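Local coordinates for sialyltransferase 0160 (Photobacterium damselae, PDB 4R84), which transfers sialic acid from its CMP-activated donor to a sugar acceptor, probably a galactoside through an alpha-2,6 linkage, as a GT-B glycosyltransferase, at residues I199-N204 with P214-L219; I465-S470 with P483-M488; V340-E345 with F433-M438. One frame throughout, in Å; residues are numbered along the deposited sequence.

Interaction 1 (I199-N204 with P214-L219)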
loop_
_atom_site.group_PDB
_atom_site.type_symbol
_atom_site.label_atom_id
_atom_site.label_comp_id
_atom_site.label_asym_id
_atom_site.label_seq_id
_atom_site.Cartn_x
_atom_site.Cartn_y
_atom_site.Cartn_z
ATOM N N ILE A 199 14.229 8.283 -6.848
ATOM C CA ILE A 199 13.786 7.371 -5.807
ATOM C C ILE A 199 12.321 7.617 -5.507
ATOM O O ILE A 199 11.906 8.761 -5.327
ATOM C CB ILE A 199 14.615 7.529 -4.512
ATOM C CG1 ILE A 199 16.088 7.193 -4.763
ATOM C CG2 ILE A 199 14.023 6.670 -3.384
ATOM C CD1 ILE A 199 16.996 7.511 -3.587
ATOM N N GLU A 200 11.536 6.542 -5.512
ATOM C CA GLU A 200 10.138 6.582 -5.081
ATOM C C GLU A 200 10.027 5.901 -3.729
ATOM O O GLU A 200 10.498 4.772 -3.581
ATOM C CB GLU A 200 9.233 5.876 -6.078
ATOM C CG GLU A 200 9.059 6.597 -7.407
ATOM C CD GLU A 200 8.328 5.756 -8.435
ATOM O OE1 GLU A 200 7.924 4.612 -8.132
ATOM O OE2 GLU A 200 8.172 6.234 -9.574
ATOM N N PHE A 201 9.390 6.562 -2.754
ATOM C CA PHE A 201 9.216 5.992 -1.421
ATOM C C PHE A 201 7.786 5.522 -1.212
ATOM O O PHE A 201 6.856 6.156 -1.701
ATOM C CB PHE A 201 9.546 7.010 -0.333
ATOM C CG PHE A 201 11.005 7.303 -0.190
ATOM C CD1 PHE A 201 11.915 6.286 0.091
ATOM C CD2 PHE A 201 11.458 8.612 -0.248
ATOM C CE1 PHE A 201 13.268 6.576 0.254
ATOM C CE2 PHE A 201 12.810 8.905 -0.076
ATOM C CZ PHE A 201 13.709 7.879 0.181
ATOM N N TYR A 202 7.633 4.411 -0.497
ATOM C CA TYR A 202 6.323 3.880 -0.117
ATOM C C TYR A 202 6.401 3.444 1.319
ATOM O O TYR A 202 7.179 2.544 1.640
ATOM C CB TYR A 202 5.934 2.683 -0.988
ATOM C CG TYR A 202 5.942 2.962 -2.471
ATOM C CD1 TYR A 202 7.138 2.978 -3.192
ATOM C CD2 TYR A 202 4.754 3.186 -3.154
ATOM C CE1 TYR A 202 7.149 3.232 -4.560
ATOM C CE2 TYR A 202 4.754 3.433 -4.531
ATOM C CZ TYR A 202 5.958 3.462 -5.216
ATOM O OH TYR A 202 5.978 3.704 -6.580
ATOM N N THR A 203 5.621 4.059 2.199
ATOM C CA THR A 203 5.728 3.657 3.592
ATOM C C THR A 203 4.451 3.985 4.349
ATOM O O THR A 203 3.436 4.354 3.758
ATOM C CB THR A 203 6.967 4.294 4.270
ATOM O OG1 THR A 203 7.207 3.656 5.532
ATOM C CG2 THR A 203 6.807 5.800 4.473
ATOM N N ASN A 204 4.533 3.772 5.658
ATOM C CA ASN A 204 3.449 3.895 6.621
ATOM C C ASN A 204 3.290 5.347 7.061
ATOM O O ASN A 204 4.264 5.990 7.435
ATOM C CB ASN A 204 3.799 2.956 7.793
ATOM C CG ASN A 204 2.755 2.894 8.866
ATOM O OD1 ASN A 204 2.305 3.910 9.374
ATOM N ND2 ASN A 204 2.407 1.674 9.270
ATOM N N PRO A 214 16.242 8.944 7.478
ATOM C CA PRO A 214 17.553 8.283 7.440
ATOM C C PRO A 214 18.079 8.007 6.046
ATOM O O PRO A 214 19.288 7.818 5.887
ATOM C CB PRO A 214 17.300 6.966 8.168
ATOM C CG PRO A 214 16.172 7.264 9.085
ATOM C CD PRO A 214 15.295 8.188 8.318
ATOM N N ILE A 215 17.187 7.961 5.056
ATOM C CA ILE A 215 17.599 7.755 3.682
ATOM C C ILE A 215 17.786 9.104 2.982
ATOM O O ILE A 215 18.766 9.319 2.243
ATOM C CB ILE A 215 16.568 6.917 2.897
ATOM C CG1 ILE A 215 16.378 5.548 3.560
ATOM C CG2 ILE A 215 17.024 6.769 1.433
ATOM C CD1 ILE A 215 15.142 4.775 3.041
ATOM N N ILE A 216 16.840 10.015 3.204
ATOM C CA ILE A 216 16.879 11.320 2.541
ATOM C C ILE A 216 18.083 12.170 2.964
ATOM O O ILE A 216 18.722 12.791 2.120
ATOM C CB ILE A 216 15.594 12.104 2.799
ATOM C CG1 ILE A 216 14.433 11.422 2.068
ATOM C CG2 ILE A 216 15.751 13.562 2.340
ATOM C CD1 ILE A 216 13.092 12.050 2.319
ATOM N N GLN A 217 18.411 12.180 4.254
ATOM C CA GLN A 217 19.495 13.043 4.748
ATOM C C GLN A 217 20.860 12.815 4.081
ATOM O O GLN A 217 21.474 13.781 3.627
ATOM C CB GLN A 217 19.636 12.906 6.267
ATOM C CG GLN A 217 18.599 13.693 7.039
ATOM C CD GLN A 217 18.728 13.509 8.533
ATOM O OE1 GLN A 217 19.157 12.458 9.002
ATOM N NE2 GLN A 217 18.377 14.541 9.291
ATOM N N PRO A 218 21.359 11.562 4.024
ATOM C CA PRO A 218 22.683 11.435 3.395
ATOM C C PRO A 218 22.695 11.656 1.879
ATOM O O PRO A 218 23.765 11.855 1.306
ATOM C CB PRO A 218 23.097 9.995 3.736
ATOM C CG PRO A 218 21.823 9.278 3.982
ATOM C CD PRO A 218 20.895 10.281 4.591
ATOM N N LEU A 219 21.530 11.650 1.236
ATOM C CA LEU A 219 21.477 11.855 -0.201
ATOM C C LEU A 219 21.145 13.297 -0.545
ATOM O O LEU A 219 21.120 13.666 -1.718
ATOM C CB LEU A 219 20.424 10.942 -0.834
ATOM C CG LEU A 219 20.665 9.436 -0.751
ATOM C CD1 LEU A 219 19.425 8.692 -1.232
ATOM C CD2 LEU A 219 21.900 9.042 -1.557
#
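Phe201 reaches from the strand 199-204 to the helix 214-219 and ends between Ile215 and Ile216, making the aromatic part of this contact. CG2 of Ile215 sits at the edge of the ring, in its plane and 3.7 Å from Phe201 CZ, while CD1 of the same side chain reaches Phe201 CE1 at 3.8 Å. Ile216 approaches on a slant, its CG1 lying 3.7 Å from Phe201 CE2. CG of Phe201, anti to the carbonyl carbon (chi1 -72°), stands beside the backbone N, and the ring lies next to its strand neighbour Ile199, whose CG2 packs 3.7 Å above one face near the rim.

The purely aliphatic part is a single pair of methyls. Ile199 CD1 and Leu219 CD1 meet at 3.6 Å, their side chains crossing at about a right angle; Ile187 of the helix 181-192 touches both residues and Ile215 as well.

Side-chain polar bonds of the strand lie on the side turned from the helix and near its end. Tyr202 OH donates to Glu200 OE1 over 2.6 Å, arriving 43° out of the carboxylate plane, and the Tyr202 ring stacks with Tyr123. Farther along, Thr203 OG1 is bonded to Ile124 O and Asn211 ND2.

Strand, helix and the parallel strand 225-233 form a beta-alpha-beta crossover of a Rossmann-like domain, the helix running nearly antiparallel to the strand at 158°. Alternation along the strand does the sorting: Ile199 and Phe201 face the helix, Glu200 and Tyr202 the opposite side. Because only hydrocarbon groups meet across this interface, its cohesion comes from shape and exclusion of water, and the polar groups of both segments find their partners away from it.

Interaction 2 (I465-S470 with P483-M488)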
loop_
_atom_site.group_PDB
_atom_site.type_symbol
_atom_site.label_atom_id
_atom_site.label_comp_id
_atom_site.label_asym_id
_atom_site.label_seq_id
_atom_site.Cartn_x
_atom_site.Cartn_y
_atom_site.Cartn_z
ATOM N N ILE A 465 -18.837 -5.174 18.083
ATOM C CA ILE A 465 -17.431 -5.144 18.451
ATOM C C ILE A 465 -17.270 -5.177 19.957
ATOM O O ILE A 465 -17.932 -4.419 20.674
ATOM C CB ILE A 465 -16.758 -3.904 17.900
ATOM C CG1 ILE A 465 -16.871 -3.899 16.378
ATOM C CG2 ILE A 465 -15.304 -3.903 18.281
ATOM C CD1 ILE A 465 -16.194 -2.722 15.730
ATOM N N VAL A 466 -16.388 -6.054 20.433
ATOM C CA VAL A 466 -16.176 -6.222 21.863
ATOM C C VAL A 466 -14.903 -5.547 22.339
ATOM O O VAL A 466 -13.823 -5.809 21.807
ATOM C CB VAL A 466 -16.105 -7.696 22.227
ATOM C CG1 VAL A 466 -15.808 -7.853 23.717
ATOM C CG2 VAL A 466 -17.425 -8.376 21.860
ATOM N N PHE A 467 -15.028 -4.665 23.324
ATOM C CA PHE A 467 -13.844 -4.103 23.949
ATOM C C PHE A 467 -13.549 -4.829 25.243
ATOM O O PHE A 467 -14.455 -5.203 25.964
ATOM C CB PHE A 467 -14.021 -2.617 24.181
ATOM C CG PHE A 467 -14.041 -1.846 22.921
ATOM C CD1 PHE A 467 -15.188 -1.786 22.159
ATOM C CD2 PHE A 467 -12.893 -1.226 22.461
ATOM C CE1 PHE A 467 -15.201 -1.087 20.964
ATOM C CE2 PHE A 467 -12.902 -0.534 21.275
ATOM C CZ PHE A 467 -14.052 -0.466 20.526
ATOM N N THR A 468 -12.272 -5.072 25.488
ATOM C CA THR A 468 -11.840 -5.840 26.646
ATOM C C THR A 468 -11.094 -4.930 27.633
ATOM O O THR A 468 -10.717 -3.818 27.283
ATOM C CB THR A 468 -10.930 -7.000 26.220
ATOM O OG1 THR A 468 -9.850 -6.478 25.450
ATOM C CG2 THR A 468 -11.680 -8.019 25.377
ATOM N N SER A 469 -10.882 -5.392 28.864
ATOM C CA SER A 469 -10.208 -4.559 29.864
ATOM C C SER A 469 -8.818 -4.141 29.404
ATOM O O SER A 469 -8.047 -4.958 28.928
ATOM C CB SER A 469 -10.112 -5.280 31.205
ATOM O OG SER A 469 -11.409 -5.612 31.664
ATOM N N SER A 470 -8.532 -2.850 29.535
ATOM C CA SER A 470 -7.218 -2.304 29.206
ATOM C C SER A 470 -6.840 -1.280 30.260
ATOM O O SER A 470 -7.565 -1.098 31.255
ATOM C CB SER A 470 -7.217 -1.680 27.806
ATOM O OG SER A 470 -7.948 -0.456 27.784
ATOM N N PRO A 483 -11.455 7.439 22.514
ATOM C CA PRO A 483 -11.173 8.007 21.190
ATOM C C PRO A 483 -11.487 7.031 20.059
ATOM O O PRO A 483 -12.142 7.414 19.096
ATOM C CB PRO A 483 -9.677 8.316 21.256
ATOM C CG PRO A 483 -9.442 8.626 22.689
ATOM C CD PRO A 483 -10.383 7.728 23.480
ATOM N N LEU A 484 -11.072 5.776 20.193
ATOM C CA LEU A 484 -11.321 4.801 19.149
ATOM C C LEU A 484 -12.808 4.667 18.841
ATOM O O LEU A 484 -13.212 4.717 17.684
ATOM C CB LEU A 484 -10.760 3.437 19.534
ATOM C CG LEU A 484 -10.894 2.394 18.425
ATOM C CD1 LEU A 484 -10.156 2.843 17.174
ATOM C CD2 LEU A 484 -10.369 1.043 18.903
ATOM N N VAL A 485 -13.631 4.513 19.874
ATOM C CA VAL A 485 -15.061 4.351 19.631
ATOM C C VAL A 485 -15.671 5.644 19.087
ATOM O O VAL A 485 -16.490 5.612 18.164
ATOM C CB VAL A 485 -15.788 3.897 20.905
ATOM C CG1 VAL A 485 -17.299 3.906 20.705
ATOM C CG2 VAL A 485 -15.308 2.506 21.294
ATOM N N GLN A 486 -15.247 6.784 19.625
ATOM C CA GLN A 486 -15.764 8.066 19.141
ATOM C C GLN A 486 -15.498 8.234 17.646
ATOM O O GLN A 486 -16.359 8.724 16.906
ATOM C CB GLN A 486 -15.157 9.231 19.934
ATOM C CG GLN A 486 -15.719 9.363 21.368
ATOM C CD GLN A 486 -17.220 9.549 21.387
ATOM O OE1 GLN A 486 -17.746 10.482 20.783
ATOM N NE2 GLN A 486 -17.921 8.659 22.080
ATOM N N VAL A 487 -14.320 7.800 17.199
ATOM C CA VAL A 487 -13.999 7.852 15.773
ATOM C C VAL A 487 -14.869 6.906 14.957
ATOM O O VAL A 487 -15.425 7.298 13.928
ATOM C CB VAL A 487 -12.513 7.522 15.526
ATOM C CG1 VAL A 487 -12.243 7.269 14.040
ATOM C CG2 VAL A 487 -11.645 8.626 16.082
ATOM N N MET A 488 -15.038 5.677 15.435
ATOM C CA MET A 488 -15.844 4.702 14.721
ATOM C C MET A 488 -17.310 5.130 14.647
ATOM O O MET A 488 -17.976 4.895 13.634
ATOM C CB MET A 488 -15.736 3.335 15.393
ATOM C CG MET A 488 -14.318 2.838 15.494
ATOM S SD MET A 488 -14.258 1.155 16.132
ATOM C CE MET A 488 -14.833 0.272 14.715
#
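Ser470 OG is gripped by two backbone N-H groups, those of Thr472 and Ile473, in an ST turn that starts the chain on its way from the strand 465-468 to the helix 483-488. That return path belongs to a beta-alpha-beta crossover: the strand leads through helix 476-481 and this helix to the parallel strand 499-502, in the Rossmann-like domain that carries the C-terminus. Strand and helix run almost antiparallel, at 165°, and their axes come within 11.8 Å.

The ring of Phe467 carries the contact. Val485 CG2 comes obliquely onto its outer end, 3.3 Å from Phe467 CZ and 3.6 Å from Phe467 CE1, so a single methyl is pressed close against two ring carbons. Leu484 takes a different position: its CD2 lies in the ring plane at the edge, 3.8 Å from Phe467 CE2. With chi1 of -69°, CG of Phe467 stands anti to the carbonyl carbon, and the ring is carried out toward Leu484 and Val485 in the first turn of the helix. Val499 of the parallel strand 499-502 touches both Phe467 and Val485.

Although no ligand atom bonds to either segment, the bound CMP-3F-Neu5Ac is near, about 6 Å from the Phe467 side chain. Ile465 packs on Ala450, whose carbonyl oxygen is hydrogen-bonded to that ligand, which is consistent with a second-shell place for Ile465 behind the donor pocket.

One turn farther along the helix, Met488 bends at chi3 (74°), swinging its terminal methyl toward the strand. There it meets Ile465 tip to tip, with Met488 CE only 3.4 Å from Ile465 CD1, tighter than an ordinary contact between methyls.

Interaction 3 (V340-E345 with F433-M438). With CSF (cytidine-5'-monophosphate-3-fluoro-N-acetyl-neuraminic acid), chain E.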
loop_
_atom_site.group_PDB
_atom_site.type_symbol
_atom_site.label_atom_id
_atom_site.label_comp_id
_atom_site.label_asym_id
_atom_site.label_seq_id
_atom_site.Cartn_x
_atom_site.Cartn_y
_atom_site.Cartn_z
ATOM N N VAL A 340 0.996 -13.553 0.249
ATOM C CA VAL A 340 0.325 -13.252 1.531
ATOM C C VAL A 340 -0.170 -14.513 2.247
ATOM O O VAL A 340 -0.656 -14.429 3.373
ATOM C CB VAL A 340 -0.881 -12.287 1.374
ATOM C CG1 VAL A 340 -0.452 -11.025 0.646
ATOM C CG2 VAL A 340 -2.068 -12.960 0.682
ATOM N N GLY A 341 -0.054 -15.664 1.590
ATOM C CA GLY A 341 -0.353 -16.944 2.213
ATOM C C GLY A 341 -1.832 -17.260 2.359
ATOM O O GLY A 341 -2.233 -17.932 3.315
ATOM N N PHE A 342 -2.636 -16.799 1.405
ATOM C CA PHE A 342 -4.090 -16.923 1.497
ATOM C C PHE A 342 -4.651 -17.830 0.412
ATOM O O PHE A 342 -4.509 -17.547 -0.767
ATOM C CB PHE A 342 -4.742 -15.541 1.417
ATOM C CG PHE A 342 -6.263 -15.569 1.410
ATOM C CD1 PHE A 342 -6.978 -16.464 2.213
ATOM C CD2 PHE A 342 -6.976 -14.671 0.621
ATOM C CE1 PHE A 342 -8.372 -16.473 2.206
ATOM C CE2 PHE A 342 -8.376 -14.666 0.621
ATOM C CZ PHE A 342 -9.071 -15.570 1.419
ATOM N N ASP A 343 -5.273 -18.934 0.814
ATOM C CA ASP A 343 -5.925 -19.811 -0.151
ATOM C C ASP A 343 -7.362 -19.343 -0.350
ATOM O O ASP A 343 -8.295 -19.856 0.290
ATOM C CB ASP A 343 -5.874 -21.269 0.314
ATOM C CG ASP A 343 -6.241 -22.270 -0.800
ATOM O OD1 ASP A 343 -6.889 -21.892 -1.808
ATOM O OD2 ASP A 343 -5.890 -23.461 -0.650
ATOM N N LYS A 344 -7.533 -18.370 -1.239
ATOM C CA LYS A 344 -8.833 -17.764 -1.492
ATOM C C LYS A 344 -9.827 -18.772 -2.044
ATOM O O LYS A 344 -10.990 -18.802 -1.636
ATOM C CB LYS A 344 -8.691 -16.581 -2.455
ATOM C CG LYS A 344 -10.022 -16.014 -2.920
ATOM C CD LYS A 344 -9.843 -14.759 -3.770
ATOM C CE LYS A 344 -11.181 -14.318 -4.336
ATOM N NZ LYS A 344 -11.101 -13.115 -5.191
ATOM N N GLU A 345 -9.363 -19.607 -2.969
ATOM C CA GLU A 345 -10.207 -20.619 -3.580
ATOM C C GLU A 345 -10.802 -21.544 -2.533
ATOM O O GLU A 345 -11.973 -21.892 -2.608
ATOM C CB GLU A 345 -9.392 -21.428 -4.594
ATOM C CG GLU A 345 -10.127 -22.587 -5.230
ATOM C CD GLU A 345 -9.345 -23.188 -6.381
ATOM O OE1 GLU A 345 -8.475 -22.482 -6.934
ATOM O OE2 GLU A 345 -9.585 -24.368 -6.717
ATOM N N PHE A 433 -6.004 -10.050 8.552
ATOM C CA PHE A 433 -7.427 -9.954 8.228
ATOM C C PHE A 433 -7.669 -9.029 7.029
ATOM O O PHE A 433 -8.578 -9.251 6.225
ATOM C CB PHE A 433 -8.228 -9.447 9.432
ATOM C CG PHE A 433 -9.725 -9.487 9.214
ATOM C CD1 PHE A 433 -10.366 -8.471 8.513
ATOM C CD2 PHE A 433 -10.482 -10.534 9.703
ATOM C CE1 PHE A 433 -11.732 -8.505 8.292
ATOM C CE2 PHE A 433 -11.858 -10.570 9.496
ATOM C CZ PHE A 433 -12.477 -9.558 8.789
ATOM N N GLU A 434 -6.856 -7.982 6.928
ATOM C CA GLU A 434 -7.004 -6.988 5.859
ATOM C C GLU A 434 -6.883 -7.601 4.451
ATOM O O GLU A 434 -7.365 -7.020 3.467
ATOM C CB GLU A 434 -5.980 -5.866 6.056
ATOM C CG GLU A 434 -6.201 -4.994 7.321
ATOM C CD GLU A 434 -5.610 -5.583 8.608
ATOM O OE1 GLU A 434 -5.051 -6.695 8.573
ATOM O OE2 GLU A 434 -5.682 -4.916 9.670
ATOM N N VAL A 435 -6.256 -8.775 4.357
ATOM C CA VAL A 435 -6.204 -9.512 3.091
ATOM C C VAL A 435 -7.624 -9.828 2.584
ATOM O O VAL A 435 -7.892 -9.751 1.387
ATOM C CB VAL A 435 -5.386 -10.827 3.220
ATOM C CG1 VAL A 435 -5.625 -11.756 2.032
ATOM C CG2 VAL A 435 -3.891 -10.524 3.356
ATOM N N LEU A 436 -8.547 -10.150 3.491
ATOM C CA LEU A 436 -9.917 -10.461 3.071
ATOM C C LEU A 436 -10.627 -9.289 2.378
ATOM O O LEU A 436 -11.275 -9.463 1.348
ATOM C CB LEU A 436 -10.753 -10.934 4.273
ATOM C CG LEU A 436 -10.256 -12.192 4.988
ATOM C CD1 LEU A 436 -11.205 -12.594 6.126
ATOM C CD2 LEU A 436 -10.074 -13.345 4.012
ATOM N N MET A 437 -10.536 -8.094 2.949
ATOM C CA MET A 437 -11.180 -6.947 2.334
ATOM C C MET A 437 -10.526 -6.642 0.978
ATOM O O MET A 437 -11.203 -6.260 0.028
ATOM C CB MET A 437 -11.119 -5.748 3.282
ATOM C CG MET A 437 -11.471 -4.439 2.676
ATOM S SD MET A 437 -9.945 -3.713 2.083
ATOM C CE MET A 437 -8.851 -3.889 3.484
ATOM N N MET A 438 -9.211 -6.801 0.893
ATOM C CA MET A 438 -8.446 -6.522 -0.335
ATOM C C MET A 438 -8.812 -7.454 -1.483
ATOM O O MET A 438 -8.755 -7.081 -2.652
ATOM C CB MET A 438 -6.940 -6.640 -0.072
ATOM C CG MET A 438 -6.338 -5.562 0.817
ATOM S SD MET A 438 -6.306 -3.917 0.073
ATOM C CE MET A 438 -5.168 -4.145 -1.299
HETATM C C5A CSF E . -3.330 -2.787 20.296
HETATM C C4A CSF E . -2.301 -2.784 19.173
HETATM C C2A CSF E . -2.901 -5.197 18.700
HETATM O O6A CSF E . -3.877 -5.071 19.751
HETATM C C6A CSF E . -4.431 -3.772 19.925
HETATM C C3A CSF E . -1.754 -4.195 18.928
HETATM O O4A CSF E . -1.236 -1.891 19.527
HETATM N N5A CSF E . -3.891 -1.463 20.443
HETATM C C7A CSF E . -5.442 -3.860 21.052
HETATM C C8A CSF E . -6.552 -4.829 20.687
HETATM C C9A CSF E . -7.672 -4.763 21.718
HETATM O O9A CSF E . -8.697 -5.663 21.298
HETATM O O8A CSF E . -7.080 -4.436 19.420
HETATM O O7A CSF E . -4.793 -4.340 22.231
HETATM C C1A CSF E . -2.351 -6.609 18.717
HETATM O OBA CSF E . -1.565 -6.955 17.812
HETATM O OAA CSF E . -2.680 -7.392 19.639
HETATM O O1A CSF E . -3.430 -4.940 17.399
HETATM O O2A CSF E . -5.381 -4.306 15.986
HETATM N N1 CSF E . -5.414 -9.592 13.295
HETATM C C2 CSF E . -6.009 -10.600 12.520
HETATM N N3 CSF E . -7.029 -11.327 13.029
HETATM C C4 CSF E . -7.470 -11.067 14.279
HETATM C C5 CSF E . -6.877 -10.077 15.063
HETATM C C6 CSF E . -5.820 -9.338 14.542
HETATM C "C3'" CSF E . -4.593 -6.541 12.641
HETATM C "C2'" CSF E . -4.716 -7.765 11.772
HETATM C "C1'" CSF E . -4.276 -8.865 12.711
HETATM O "O4'" CSF E . -3.497 -8.256 13.744
HETATM C "C4'" CSF E . -3.361 -6.866 13.454
HETATM P PA CSF E . -4.807 -5.480 16.739
HETATM O "O5'" CSF E . -4.360 -6.468 15.580
HETATM C "C5'" CSF E . -3.274 -6.087 14.749
HETATM O "O3'" CSF E . -4.483 -5.355 11.865
HETATM O "O2'" CSF E . -3.756 -7.719 10.708
HETATM N N4 CSF E . -8.492 -11.794 14.792
HETATM O O2 CSF E . -5.579 -10.814 11.355
HETATM O O3A CSF E . -5.652 -6.270 17.702
HETATM C C10 CSF E . -3.944 -0.817 21.612
HETATM O O10 CSF E . -3.438 -1.260 22.634
HETATM C C11 CSF E . -4.689 0.488 21.593
HETATM F F3A CSF E . -1.020 -4.617 20.011
#
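The short helix 434-438 of the CMP site is backed by a helix end, where Val340 and Phe342 lie against Val435 and Leu436. Gly341, with positive phi, is the C-prime residue of a Schellman motif closing the helix 330-340, and the reversal sets Phe342 just beyond it. CG of Phe342 is anti to the backbone N (chi1 176°), which lays the ring against Val435 and Leu436. The Val435 side chain slides past it in the opposite direction, CG1 3.5 Å from Phe342 CD2, and Leu436 crosses at about a right angle, CD2 3.6 Å from Phe342 CZ. Val340 and Val435 meet tip to tip, with 4.0 Å between Val340 CG2 and Val435 CG1. Lys344 CA packs over one face of the ring.

On the ligand side, Phe433 N donates to the cytosine O2 over 2.9 Å, bent to 137°. Bent at chi2, Glu434 takes both ribose hydroxyls: O2' donates to Glu434 OE1 at 2.7 Å, and O3' to Glu434 OE2 at 2.5 Å. Such a two-pronged carboxylate grip on a nucleotide ribose is familiar from the donor sites of GT-B glycosyltransferases.

How the interactions relate
Interaction 1 comes first along the chain, then interaction 3, whose segments both precede those of interaction 2. Interaction 1 belongs to the large mixed sheet; interaction 3 backs the four-stranded parallel sheet, and interaction 2 joins strand 462-468, paired in parallel with 499-502, to helix 483-490. This is consistent with the two Rossmann-like halves of a GT-B enzyme, with the donor between them. Centres of interactions 1 and 2 lie about 34 Å apart, of 1 and 3 about 29 Å, and of 2 and 3 about 25 Å; none touch. Interactions 1 and 2 repeat one crossover design, whereas one segment of interaction 3 binds the nucleotide directly, through Phe433 and Glu434.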